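PDB 7BVC: integral membrane indolylacetylinositol arabinosyltransferase EmbB from Mycolicibacterium smegmatis MC2 155, which probably transfers arabinose units as a membrane-embedded glycosyltransferase, building the arabinan of cell-wall arabinogalactan. Local coordinates for residues V127-R139 / Q176-A188. Sequence-based numbering, arbitrary orientation.
Sequences VRNVVVASVNRDR and QRTGYPDPNLRPA
R128 and R186 make the polar link between 127-139 and 176-188: R128 NE and NH2 both hydrogen-bond to R186 O, at 2.9 and 3.1 Å, the guanidinium meeting it side-on. The oxygen lies only 7° out of the guanidinium plane, but the two donors reach it differently, NH2 in the carbonyl plane and NE above it. A chain extended from CG to NE carries the group past L185 to this acceptor.

The apolar packing runs from L185 to T178. L185 turns its CD2 toward R128 CB, while V130 CG1 lies 3.5 Å from Y180 CE1, approaching the ring obliquely. V132 sends its two methyls to different targets: CG1, anti to the backbone N (chi1 177°), sits 3.6 Å from G179 CA, and CG2 meets the edge of the Y180 ring. Y180 itself is solvent-exposed, so the open side begins at its ring. Packing is close again where A133 CB comes within 3.6 Å of T178 CB; T178 OG1 bonds back to Q176 O, and F161 and A159 also touch A133.

Toward R139 the fit loosens too. V135 CG2 still touches Q176 CG at 3.9 Å, but R139 NH1 stays 3.9 Å from Q176 OE1, with guanidinium and amide planes 81° apart.

No backbone hydrogen bond joins the segments, although the CA atoms of A133 and T178 are 5.0 Å apart, a strand-like spacing. V132 and V135 pair with strand 122-127, whereas T178 and Y180 pair with strand 157-159: two separately bonded antiparallel pairs meet edge to edge within the concanavalin-like domain, a family of beta-sandwich folds.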
loop_
_atom_site.group_PDB
_atom_site.type_symbol
_atom_site.label_atom_id
_atom_site.label_comp_id
_atom_site.label_asym_id
_atom_site.label_seq_id
_atom_site.Cartn_x
_atom_site.Cartn_y
_atom_site.Cartn_z
ATOM N N VAL B 127 36.523 -12.239 -10.251
ATOM C CA VAL B 127 35.673 -11.287 -10.958
ATOM C C VAL B 127 34.237 -11.461 -10.487
ATOM O O VAL B 127 33.569 -12.436 -10.851
ATOM C CB VAL B 127 35.774 -11.463 -12.483
ATOM C CG1 VAL B 127 34.806 -10.532 -13.184
ATOM C CG2 VAL B 127 37.193 -11.209 -12.958
ATOM N N ARG B 128 33.758 -10.523 -9.668
ATOM C CA ARG B 128 32.393 -10.544 -9.140
ATOM C C ARG B 128 32.124 -11.826 -8.353
ATOM O O ARG B 128 31.141 -12.533 -8.587
ATOM C CB ARG B 128 31.365 -10.361 -10.259
ATOM C CG ARG B 128 31.550 -9.093 -11.070
ATOM C CD ARG B 128 30.342 -8.821 -11.943
ATOM N NE ARG B 128 30.347 -7.460 -12.470
ATOM C CZ ARG B 128 29.684 -6.448 -11.924
ATOM N NH1 ARG B 128 28.958 -6.640 -10.833
ATOM N NH2 ARG B 128 29.745 -5.243 -12.470
ATOM N N ASN B 129 33.017 -12.120 -7.407
ATOM C CA ASN B 129 32.902 -13.286 -6.526
ATOM C C ASN B 129 32.850 -14.591 -7.311
ATOM O O ASN B 129 32.185 -15.547 -6.907
ATOM C CB ASN B 129 31.683 -13.169 -5.605
ATOM C CG ASN B 129 31.979 -12.372 -4.354
ATOM O OD1 ASN B 129 33.130 -12.256 -3.935
ATOM N ND2 ASN B 129 30.938 -11.816 -3.750
ATOM N N VAL B 130 33.551 -14.642 -8.439
ATOM C CA VAL B 130 33.626 -15.832 -9.280
ATOM C C VAL B 130 35.108 -16.106 -9.497
ATOM O O VAL B 130 35.778 -15.379 -10.238
ATOM C CB VAL B 130 32.889 -15.657 -10.612
ATOM C CG1 VAL B 130 33.267 -16.762 -11.580
ATOM C CG2 VAL B 130 31.388 -15.642 -10.383
ATOM N N VAL B 131 35.628 -17.139 -8.838
ATOM C CA VAL B 131 37.047 -17.458 -8.945
ATOM C C VAL B 131 37.345 -17.953 -10.355
ATOM O O VAL B 131 36.764 -18.938 -10.825
ATOM C CB VAL B 131 37.464 -18.481 -7.880
ATOM C CG1 VAL B 131 36.535 -19.686 -7.883
ATOM C CG2 VAL B 131 38.902 -18.914 -8.104
ATOM N N VAL B 132 38.236 -17.250 -11.047
ATOM C CA VAL B 132 38.604 -17.562 -12.421
ATOM C C VAL B 132 40.105 -17.804 -12.471
ATOM O O VAL B 132 40.890 -16.943 -12.060
ATOM C CB VAL B 132 38.203 -16.430 -13.383
ATOM C CG1 VAL B 132 38.660 -16.749 -14.790
ATOM C CG2 VAL B 132 36.705 -16.203 -13.340
ATOM N N ALA B 133 40.497 -18.979 -12.960
ATOM C CA ALA B 133 41.894 -19.308 -13.241
ATOM C C ALA B 133 42.782 -19.118 -12.008
ATOM O O ALA B 133 43.702 -18.303 -11.984
ATOM C CB ALA B 133 42.414 -18.479 -14.416
ATOM N N SER B 134 42.477 -19.899 -10.978
ATOM C CA SER B 134 43.348 -19.982 -9.816
ATOM C C SER B 134 44.531 -20.890 -10.127
ATOM O O SER B 134 44.374 -21.936 -10.760
ATOM C CB SER B 134 42.578 -20.516 -8.607
ATOM O OG SER B 134 43.421 -20.639 -7.479
ATOM N N VAL B 135 45.719 -20.489 -9.679
ATOM C CA VAL B 135 46.939 -21.236 -9.973
ATOM C C VAL B 135 47.823 -21.225 -8.731
ATOM O O VAL B 135 47.753 -20.309 -7.912
ATOM C CB VAL B 135 47.665 -20.643 -11.209
ATOM C CG1 VAL B 135 49.109 -21.083 -11.284
ATOM C CG2 VAL B 135 46.942 -21.026 -12.489
ATOM N N ASN B 136 48.629 -22.273 -8.566
ATOM C CA ASN B 136 49.587 -22.296 -7.469
ATOM C C ASN B 136 50.721 -21.306 -7.714
ATOM O O ASN B 136 51.135 -21.067 -8.851
ATOM C CB ASN B 136 50.146 -23.705 -7.271
ATOM C CG ASN B 136 49.140 -24.645 -6.634
ATOM O OD1 ASN B 136 48.424 -24.265 -5.707
ATOM N ND2 ASN B 136 49.085 -25.878 -7.123
ATOM N N ARG B 137 51.232 -20.740 -6.619
ATOM C CA ARG B 137 52.117 -19.581 -6.701
ATOM C C ARG B 137 53.456 -19.931 -7.345
ATOM O O ARG B 137 53.851 -19.333 -8.353
ATOM C CB ARG B 137 52.325 -18.997 -5.302
ATOM C CG ARG B 137 53.540 -18.101 -5.174
ATOM C CD ARG B 137 53.234 -16.699 -5.662
ATOM N NE ARG B 137 54.255 -15.742 -5.250
ATOM C CZ ARG B 137 54.287 -15.154 -4.060
ATOM N NH1 ARG B 137 53.355 -15.427 -3.158
ATOM N NH2 ARG B 137 55.253 -14.293 -3.773
ATOM N N ASP B 138 54.175 -20.898 -6.770
ATOM C CA ASP B 138 55.524 -21.202 -7.235
ATOM C C ASP B 138 55.557 -21.783 -8.642
ATOM O O ASP B 138 56.639 -21.859 -9.234
ATOM C CB ASP B 138 56.219 -22.152 -6.255
ATOM C CG ASP B 138 55.367 -23.352 -5.891
ATOM O OD1 ASP B 138 54.815 -24.001 -6.804
ATOM O OD2 ASP B 138 55.251 -23.649 -4.685
ATOM N N ARG B 139 54.413 -22.196 -9.192
ATOM C CA ARG B 139 54.391 -22.629 -10.585
ATOM C C ARG B 139 54.512 -21.437 -11.527
ATOM O O ARG B 139 55.275 -21.483 -12.499
ATOM C CB ARG B 139 53.115 -23.419 -10.870
ATOM C CG ARG B 139 53.129 -24.149 -12.198
ATOM C CD ARG B 139 52.421 -25.486 -12.092
ATOM N NE ARG B 139 51.045 -25.332 -11.631
ATOM C CZ ARG B 139 49.978 -25.443 -12.415
ATOM N NH1 ARG B 139 50.127 -25.711 -13.704
ATOM N NH2 ARG B 139 48.763 -25.287 -11.909
ATOM N N GLN B 176 46.180 -23.532 -19.694
ATOM C CA GLN B 176 45.606 -22.978 -18.476
ATOM C C GLN B 176 44.518 -21.941 -18.751
ATOM O O GLN B 176 44.151 -21.190 -17.842
ATOM C CB GLN B 176 46.719 -22.376 -17.613
ATOM C CG GLN B 176 46.390 -22.242 -16.132
ATOM C CD GLN B 176 46.088 -23.571 -15.473
ATOM O OE1 GLN B 176 46.872 -24.515 -15.562
ATOM N NE2 GLN B 176 44.946 -23.652 -14.800
ATOM N N ARG B 177 44.002 -21.878 -19.977
ATOM C CA ARG B 177 42.903 -20.972 -20.282
ATOM C C ARG B 177 41.685 -21.335 -19.447
ATOM O O ARG B 177 41.137 -22.434 -19.579
ATOM C CB ARG B 177 42.567 -21.038 -21.768
ATOM C CG ARG B 177 41.335 -20.248 -22.155
ATOM C CD ARG B 177 41.347 -19.934 -23.634
ATOM N NE ARG B 177 40.454 -18.829 -23.960
ATOM C CZ ARG B 177 39.163 -18.966 -24.235
ATOM N NH1 ARG B 177 38.602 -20.167 -24.224
ATOM N NH2 ARG B 177 38.428 -17.901 -24.523
ATOM N N THR B 178 41.258 -20.416 -18.587
ATOM C CA THR B 178 40.160 -20.701 -17.677
ATOM C C THR B 178 39.234 -19.499 -17.604
ATOM O O THR B 178 39.690 -18.354 -17.608
ATOM C CB THR B 178 40.681 -21.049 -16.276
ATOM O OG1 THR B 178 41.567 -22.171 -16.360
ATOM C CG2 THR B 178 39.537 -21.395 -15.334
ATOM N N GLY B 179 37.933 -19.757 -17.532
ATOM C CA GLY B 179 36.992 -18.658 -17.403
ATOM C C GLY B 179 35.563 -19.114 -17.579
ATOM O O GLY B 179 35.230 -20.276 -17.327
ATOM N N TYR B 180 34.724 -18.174 -18.009
ATOM C CA TYR B 180 33.304 -18.419 -18.182
ATOM C C TYR B 180 32.787 -17.608 -19.359
ATOM O O TYR B 180 33.193 -16.448 -19.530
ATOM C CB TYR B 180 32.515 -18.066 -16.919
ATOM C CG TYR B 180 32.852 -18.935 -15.730
ATOM C CD1 TYR B 180 33.879 -18.591 -14.863
ATOM C CD2 TYR B 180 32.148 -20.103 -15.478
ATOM C CE1 TYR B 180 34.194 -19.382 -13.782
ATOM C CE2 TYR B 180 32.454 -20.901 -14.397
ATOM C CZ TYR B 180 33.478 -20.535 -13.551
ATOM O OH TYR B 180 33.792 -21.326 -12.470
ATOM N N PRO B 181 31.901 -18.183 -20.189
ATOM C CA PRO B 181 31.319 -17.458 -21.321
ATOM C C PRO B 181 30.058 -16.682 -20.947
ATOM O O PRO B 181 28.996 -16.845 -21.559
ATOM C CB PRO B 181 31.018 -18.581 -22.318
ATOM C CG PRO B 181 30.666 -19.737 -21.441
ATOM C CD PRO B 181 31.476 -19.594 -20.168
ATOM N N ASP B 182 30.167 -15.827 -19.934
ATOM C CA ASP B 182 29.049 -15.037 -19.452
ATOM C C ASP B 182 29.261 -13.572 -19.795
ATOM O O ASP B 182 30.302 -13.006 -19.438
ATOM C CB ASP B 182 28.895 -15.201 -17.936
ATOM C CG ASP B 182 27.470 -14.994 -17.467
ATOM O OD1 ASP B 182 26.560 -14.964 -18.319
ATOM O OD2 ASP B 182 27.261 -14.865 -16.243
ATOM N N PRO B 183 28.316 -12.927 -20.484
ATOM C CA PRO B 183 28.474 -11.502 -20.793
ATOM C C PRO B 183 28.138 -10.579 -19.635
ATOM O O PRO B 183 28.324 -9.362 -19.764
ATOM C CB PRO B 183 27.503 -11.292 -21.959
ATOM C CG PRO B 183 26.432 -12.295 -21.718
ATOM C CD PRO B 183 27.100 -13.493 -21.095
ATOM N N ASN B 184 27.650 -11.113 -18.517
ATOM C CA ASN B 184 27.324 -10.321 -17.340
ATOM C C ASN B 184 28.422 -10.368 -16.287
ATOM O O ASN B 184 28.171 -10.041 -15.123
ATOM C CB ASN B 184 25.998 -10.787 -16.740
ATOM C CG ASN B 184 24.807 -10.407 -17.593
ATOM O OD1 ASN B 184 24.781 -9.338 -18.203
ATOM N ND2 ASN B 184 23.812 -11.283 -17.642
ATOM N N LEU B 185 29.633 -10.770 -16.669
ATOM C CA LEU B 185 30.768 -10.838 -15.759
ATOM C C LEU B 185 31.766 -9.714 -16.015
ATOM O O LEU B 185 32.961 -9.866 -15.755
ATOM C CB LEU B 185 31.460 -12.196 -15.863
ATOM C CG LEU B 185 30.938 -13.329 -14.976
ATOM C CD1 LEU B 185 31.925 -14.481 -14.955
ATOM C CD2 LEU B 185 30.664 -12.837 -13.567
ATOM N N ARG B 186 31.294 -8.590 -16.531
ATOM C CA ARG B 186 32.177 -7.456 -16.773
ATOM C C ARG B 186 32.312 -6.632 -15.497
ATOM O O ARG B 186 31.300 -6.209 -14.931
ATOM C CB ARG B 186 31.643 -6.595 -17.912
ATOM C CG ARG B 186 31.322 -7.390 -19.162
ATOM C CD ARG B 186 31.561 -6.589 -20.429
ATOM N NE ARG B 186 30.575 -5.531 -20.614
ATOM C CZ ARG B 186 29.306 -5.736 -20.949
ATOM N NH1 ARG B 186 28.851 -6.966 -21.130
ATOM N NH2 ARG B 186 28.485 -4.705 -21.097
ATOM N N PRO B 187 33.530 -6.386 -15.023
ATOM C CA PRO B 187 33.701 -5.755 -13.710
ATOM C C PRO B 187 33.246 -4.306 -13.719
ATOM O O PRO B 187 33.071 -3.674 -14.761
ATOM C CB PRO B 187 35.208 -5.865 -13.470
ATOM C CG PRO B 187 35.791 -5.877 -14.836
ATOM C CD PRO B 187 34.818 -6.639 -15.686
ATOM N N ALA B 188 33.052 -3.778 -12.513
ATOM C CA ALA B 188 32.694 -2.382 -12.311
ATOM C C ALA B 188 33.974 -1.577 -12.132
ATOM O O ALA B 188 34.772 -1.868 -11.236
ATOM C CB ALA B 188 31.778 -2.218 -11.100
#